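Long-range contacts in multicopper oxidase (Pseudomonas thermotolerans, PDB 6VOW), which probably oxidises phenolic, lignin-related substrates at a mononuclear copper and passes the electrons to a copper cluster that reduces dioxygen: residues A[233-238]-A[282-287]; A[206-211]-A[287-292]. All coordinates share one frame; numbering follows the deposited sequence.

Interaction 1: A[233-238]-A[282-287]; sequences RLNLPG and PLRNGP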
loop_
_atom_site.group_PDB
_atom_site.type_symbol
_atom_site.label_atom_id
_atom_site.label_comp_id
_atom_site.label_asym_id
_atom_site.label_seq_id
_atom_site.Cartn_x
_atom_site.Cartn_y
_atom_site.Cartn_z
ATOM N N ARG A 233 -6.864 1.840 -12.629
ATOM C CA ARG A 233 -8.143 1.176 -12.944
ATOM C C ARG A 233 -7.768 -0.070 -13.650
ATOM O O ARG A 233 -7.768 -0.160 -14.865
ATOM C CB ARG A 233 -9.030 2.075 -13.799
ATOM C CG ARG A 233 -9.385 3.327 -13.018
ATOM C CD ARG A 233 -10.541 4.127 -13.618
ATOM N NE ARG A 233 -10.401 4.415 -15.062
ATOM C CZ ARG A 233 -9.444 5.173 -15.623
ATOM N NH1 ARG A 233 -8.456 5.735 -14.893
ATOM N NH2 ARG A 233 -9.462 5.360 -16.957
ATOM N N LEU A 234 -7.322 -1.015 -12.857
ATOM C CA LEU A 234 -6.668 -2.215 -13.426
ATOM C C LEU A 234 -7.652 -3.091 -14.104
ATOM O O LEU A 234 -8.732 -3.375 -13.594
ATOM C CB LEU A 234 -5.999 -3.058 -12.313
ATOM C CG LEU A 234 -4.802 -2.532 -11.532
ATOM C CD1 LEU A 234 -4.364 -3.600 -10.532
ATOM C CD2 LEU A 234 -3.648 -2.183 -12.437
ATOM N N ASN A 235 -7.263 -3.579 -15.245
ATOM C CA ASN A 235 -8.135 -4.421 -16.034
ATOM C C ASN A 235 -7.176 -5.235 -16.827
ATOM O O ASN A 235 -6.039 -4.778 -17.027
ATOM C CB ASN A 235 -9.140 -3.581 -16.856
ATOM C CG ASN A 235 -8.470 -2.673 -17.839
ATOM O OD1 ASN A 235 -8.176 -1.504 -17.552
ATOM N ND2 ASN A 235 -8.237 -3.187 -19.012
ATOM N N LEU A 236 -7.570 -6.469 -17.166
ATOM C CA LEU A 236 -6.655 -7.399 -17.922
ATOM C C LEU A 236 -7.475 -8.117 -19.013
ATOM O O LEU A 236 -7.886 -9.261 -18.839
ATOM C CB LEU A 236 -6.008 -8.391 -16.950
ATOM C CG LEU A 236 -4.625 -9.010 -17.205
ATOM C CD1 LEU A 236 -4.466 -10.161 -16.193
ATOM C CD2 LEU A 236 -4.409 -9.487 -18.611
ATOM N N PRO A 237 -7.738 -7.432 -20.145
ATOM C CA PRO A 237 -8.769 -7.992 -21.012
ATOM C C PRO A 237 -8.350 -9.279 -21.563
ATOM O O PRO A 237 -7.204 -9.417 -21.899
ATOM C CB PRO A 237 -8.900 -6.965 -22.151
ATOM C CG PRO A 237 -8.051 -5.811 -21.768
ATOM C CD PRO A 237 -7.082 -6.257 -20.737
ATOM N N GLY A 238 -9.249 -10.245 -21.637
ATOM C CA GLY A 238 -8.863 -11.552 -22.250
ATOM C C GLY A 238 -8.548 -12.671 -21.268
ATOM O O GLY A 238 -8.987 -13.774 -21.436
ATOM N N PRO A 282 -2.505 -7.720 -22.084
ATOM C CA PRO A 282 -2.059 -6.430 -21.570
ATOM C C PRO A 282 -2.684 -6.160 -20.228
ATOM O O PRO A 282 -3.888 -6.299 -20.055
ATOM C CB PRO A 282 -2.546 -5.468 -22.655
ATOM C CG PRO A 282 -3.652 -6.216 -23.385
ATOM C CD PRO A 282 -3.777 -7.571 -22.814
ATOM N N LEU A 283 -1.856 -5.855 -19.241
ATOM C CA LEU A 283 -2.367 -5.378 -17.985
ATOM C C LEU A 283 -2.515 -3.872 -18.163
ATOM O O LEU A 283 -1.592 -3.228 -18.625
ATOM C CB LEU A 283 -1.413 -5.747 -16.829
ATOM C CG LEU A 283 -1.857 -5.226 -15.470
ATOM C CD1 LEU A 283 -3.059 -5.978 -14.974
ATOM C CD2 LEU A 283 -0.729 -5.336 -14.533
ATOM N N ARG A 284 -3.662 -3.317 -17.811
ATOM C CA ARG A 284 -3.945 -1.948 -18.142
ATOM C C ARG A 284 -4.438 -1.128 -17.021
ATOM O O ARG A 284 -5.199 -1.599 -16.130
ATOM C CB ARG A 284 -5.063 -1.909 -19.225
ATOM C CG ARG A 284 -4.600 -2.639 -20.458
ATOM C CD ARG A 284 -5.410 -2.426 -21.725
ATOM N NE ARG A 284 -6.819 -2.490 -21.476
ATOM C CZ ARG A 284 -7.757 -2.036 -22.298
ATOM N NH1 ARG A 284 -7.472 -1.553 -23.486
ATOM N NH2 ARG A 284 -9.020 -2.159 -21.945
ATOM N N ASN A 285 -4.084 0.146 -17.128
ATOM C CA ASN A 285 -4.771 1.194 -16.401
ATOM C C ASN A 285 -5.781 1.925 -17.350
ATOM O O ASN A 285 -5.362 2.696 -18.184
ATOM C CB ASN A 285 -3.735 2.160 -15.850
ATOM C CG ASN A 285 -4.365 3.281 -15.161
ATOM O OD1 ASN A 285 -5.481 3.164 -14.748
ATOM N ND2 ASN A 285 -3.725 4.399 -15.147
ATOM N N GLY A 286 -7.087 1.640 -17.218
ATOM C CA GLY A 286 -8.054 1.923 -18.263
ATOM C C GLY A 286 -7.552 1.432 -19.610
ATOM O O GLY A 286 -7.307 0.289 -19.749
ATOM N N PRO A 287 -7.365 2.332 -20.599
ATOM C CA PRO A 287 -6.910 1.926 -21.942
ATOM C C PRO A 287 -5.384 1.891 -22.066
ATOM O O PRO A 287 -4.817 1.559 -23.106
ATOM C CB PRO A 287 -7.490 3.040 -22.816
ATOM C CG PRO A 287 -7.441 4.269 -21.960
ATOM C CD PRO A 287 -7.773 3.768 -20.576
#

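Interaction 2: A[206-211]-A[287-292]; sequences RPNPTL and PLRLAT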
loop_
_atom_site.group_PDB
_atom_site.type_symbol
_atom_site.label_atom_id
_atom_site.label_comp_id
_atom_site.label_asym_id
_atom_site.label_seq_id
_atom_site.Cartn_x
_atom_site.Cartn_y
_atom_site.Cartn_z
ATOM N N ARG A 206 10.083 0.138 -14.725
ATOM C CA ARG A 206 10.168 0.086 -16.156
ATOM C C ARG A 206 8.821 0.533 -16.757
ATOM O O ARG A 206 7.788 0.013 -16.307
ATOM C CB ARG A 206 10.456 -1.351 -16.544
ATOM C CG ARG A 206 11.725 -1.947 -15.952
ATOM C CD ARG A 206 12.980 -1.665 -16.772
ATOM N NE ARG A 206 12.921 -2.268 -18.102
ATOM C CZ ARG A 206 13.257 -3.518 -18.436
ATOM N NH1 ARG A 206 13.730 -4.417 -17.540
ATOM N NH2 ARG A 206 13.097 -3.872 -19.722
ATOM N N PRO A 207 8.824 1.504 -17.731
ATOM C CA PRO A 207 7.556 1.870 -18.371
ATOM C C PRO A 207 7.166 0.715 -19.270
ATOM O O PRO A 207 7.903 0.291 -20.168
ATOM C CB PRO A 207 7.890 3.144 -19.160
ATOM C CG PRO A 207 9.358 3.058 -19.420
ATOM C CD PRO A 207 9.942 2.334 -18.252
ATOM N N ASN A 208 6.049 0.143 -18.899
ATOM C CA ASN A 208 5.342 -0.810 -19.682
ATOM C C ASN A 208 6.181 -2.021 -20.086
ATOM O O ASN A 208 6.410 -2.240 -21.279
ATOM C CB ASN A 208 4.725 -0.117 -20.903
ATOM C CG ASN A 208 3.878 -1.049 -21.711
ATOM O OD1 ASN A 208 3.133 -1.855 -21.160
ATOM N ND2 ASN A 208 4.019 -0.990 -23.025
ATOM N N PRO A 209 6.636 -2.807 -19.105
ATOM C CA PRO A 209 7.479 -3.958 -19.423
ATOM C C PRO A 209 6.655 -5.145 -19.928
ATOM O O PRO A 209 5.431 -5.189 -19.794
ATOM C CB PRO A 209 8.142 -4.255 -18.101
ATOM C CG PRO A 209 7.074 -3.975 -17.117
ATOM C CD PRO A 209 6.369 -2.740 -17.670
ATOM N N THR A 210 7.345 -6.072 -20.579
ATOM C CA THR A 210 6.788 -7.333 -21.003
ATOM C C THR A 210 7.290 -8.304 -19.953
ATOM O O THR A 210 8.492 -8.448 -19.759
ATOM C CB THR A 210 7.230 -7.692 -22.436
ATOM O OG1 THR A 210 8.644 -7.919 -22.478
ATOM C CG2 THR A 210 6.913 -6.551 -23.370
ATOM N N LEU A 211 6.373 -8.908 -19.221
ATOM C CA LEU A 211 6.729 -9.923 -18.226
ATOM C C LEU A 211 6.391 -11.311 -18.689
ATOM O O LEU A 211 5.237 -11.600 -19.035
ATOM C CB LEU A 211 5.974 -9.648 -16.957
ATOM C CG LEU A 211 6.236 -8.168 -16.622
ATOM C CD1 LEU A 211 5.078 -7.724 -15.759
ATOM C CD2 LEU A 211 7.615 -7.931 -15.971
ATOM N N PRO A 287 -7.365 2.332 -20.599
ATOM C CA PRO A 287 -6.910 1.926 -21.942
ATOM C C PRO A 287 -5.384 1.891 -22.066
ATOM O O PRO A 287 -4.817 1.559 -23.106
ATOM C CB PRO A 287 -7.490 3.040 -22.816
ATOM C CG PRO A 287 -7.441 4.269 -21.960
ATOM C CD PRO A 287 -7.773 3.768 -20.576
ATOM N N LEU A 288 -4.710 2.267 -21.002
ATOM C CA LEU A 288 -3.269 2.389 -21.051
ATOM C C LEU A 288 -2.642 1.085 -20.557
ATOM O O LEU A 288 -2.987 0.614 -19.470
ATOM C CB LEU A 288 -2.827 3.561 -20.147
ATOM C CG LEU A 288 -3.387 4.927 -20.521
ATOM C CD1 LEU A 288 -2.967 5.929 -19.462
ATOM C CD2 LEU A 288 -2.920 5.353 -21.936
ATOM N N ARG A 289 -1.690 0.556 -21.320
ATOM C CA ARG A 289 -0.926 -0.616 -20.889
ATOM C C ARG A 289 0.052 -0.201 -19.817
ATOM O O ARG A 289 0.845 0.712 -19.999
ATOM C CB ARG A 289 -0.094 -1.228 -22.000
ATOM C CG ARG A 289 -0.822 -1.673 -23.213
ATOM C CD ARG A 289 0.116 -1.348 -24.405
ATOM N NE ARG A 289 0.754 -2.514 -25.009
ATOM C CZ ARG A 289 1.730 -2.462 -25.892
ATOM N NH1 ARG A 289 2.273 -1.312 -26.238
ATOM N NH2 ARG A 289 2.233 -3.591 -26.392
ATOM N N LEU A 290 -0.016 -0.934 -18.723
ATOM C CA LEU A 290 0.932 -0.868 -17.612
ATOM C C LEU A 290 2.055 -1.879 -17.859
ATOM O O LEU A 290 3.222 -1.641 -17.596
ATOM C CB LEU A 290 0.180 -1.274 -16.374
ATOM C CG LEU A 290 -0.850 -0.267 -15.866
ATOM C CD1 LEU A 290 -1.681 -0.820 -14.681
ATOM C CD2 LEU A 290 -0.075 0.987 -15.547
ATOM N N ALA A 291 1.674 -3.005 -18.405
ATOM C CA ALA A 291 2.552 -4.119 -18.629
ATOM C C ALA A 291 1.838 -5.049 -19.559
ATOM O O ALA A 291 0.628 -5.082 -19.630
ATOM C CB ALA A 291 2.859 -4.870 -17.322
ATOM N N THR A 292 2.655 -5.839 -20.204
ATOM C CA THR A 292 2.302 -6.911 -21.032
ATOM C C THR A 292 2.813 -8.253 -20.423
ATOM O O THR A 292 3.985 -8.391 -20.143
ATOM C CB THR A 292 2.949 -6.645 -22.406
ATOM O OG1 THR A 292 2.443 -5.415 -22.919
ATOM C CG2 THR A 292 2.560 -7.637 -23.309
#

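Interaction 1: A[233-238]-A[282-287]
Asn235 and Arg284 form an antiparallel hydrogen-bonded pair, and two backbone bonds document it: Arg284 N gives to Asn235 O at 2.9 Å, and Asn235 N gives to Arg284 O at 3.0 Å. The latter oxygen also meets Leu234 CA in a C-H...O contact of 3.1 Å. Beyond the bridge of Leu234 with Asn285 the pattern changes, because Gly286 N bonds Arg233 O while the partner of Arg233 N is a side-chain oxygen, Asn285 OD1, at 2.9 Å. The Asn285 side chain leaves in the extended direction (chi1 177°), which brings OD1 to Arg233 N-H; that donor stands above the carbonyl plane, 39° out of it.

Both guanidinium groups have aliphatic carbon over one face. Pro237 CG sits over that of Arg284, 3.6 Å from Arg284 NE, the proline crossing the arginine at about a right angle. Gly286 CA likewise covers one face of the Arg233 guanidinium.

Apolar pairs close the other end: Leu236 CG lies 4.1 Å from Leu283 CD1, and Pro237 CD lies 4.1 Å from Pro282 CD. Pro237 CD and Leu236 CD2 also approach Pro282 O, a buried oxygen that has no polar partner in the model.

Strand 232-235 pairs on its other edge with strand 260-262, Leu234 bonding Tyr260 through the backbone; strand 280-285 pairs with 288-296, and Leu234 and Leu283 both pack on Leu223 of strand 218-225.

Interaction 2: A[206-211]-A[287-292]
Thr210 and Thr292 form a parallel bridge with their side chains side by side, at the edge of a five-stranded sheet that, with the sheet facing it, is consistent with a cupredoxin-like domain of a multicopper oxidase. A classic beta bulge, where Leu290 and Ala291 together stand opposite the single residue Leu283, bends the inner strand just before this bridge.

Asn208 lies against that bend. Its backbone is in the left-handed region, and its CA makes a C-H...O contact of 3.1 Å with Leu290 O. CB stays near the same oxygen. An extended first torsion, with CG opposite the backbone N (chi1 -176°), brings the amide alongside Arg289, where CG comes within 4.0 Å of Arg289 CB. OD1 rests closer to that carbon, at 3.4 Å, and is also 3.3 Å from Ala291 N, though the angle there is too poor for a hydrogen bond. At the tip, ND2 lies 3.5 Å above one face of the Arg289 guanidinium, offset towards its rim, the two planes 57° apart. An alanine here takes the amide away from that face, and the guanidinium would probably be freer to swing. Arg289 also has a long, weak ion pair with Glu280.

Two backbone bonds fix the register: Thr292 N to Pro209 O, almost straight at 175°, and Leu211 N to Thr292 O. Ala291 CB meets both Pro209 CD, 4.1 Å away, and Leu211 CD1, 3.9 Å away.

Overall arrangement
From the N terminus, residues 206-211 come first, with 75 residues between them and the segment that meets them. The chain then lays down 233-238, returns to it at 282-287 and so closes the loop of interaction 1; only afterwards does 287-292 close the wider loop of interaction 2, inside which the first is nested. Pro287 belongs to both contacts, at the turn between strands 280-285 and 288-296. These two strands are neighbours, so the contacts join into one sheet running 210-214, 288-296, 280-285, 232-235, 260-262. Between them, Leu283 N and Ala291 O are 2.6 Å apart, a probable hydrogen bond, and Leu234 CD2 packs against Leu290 CD1.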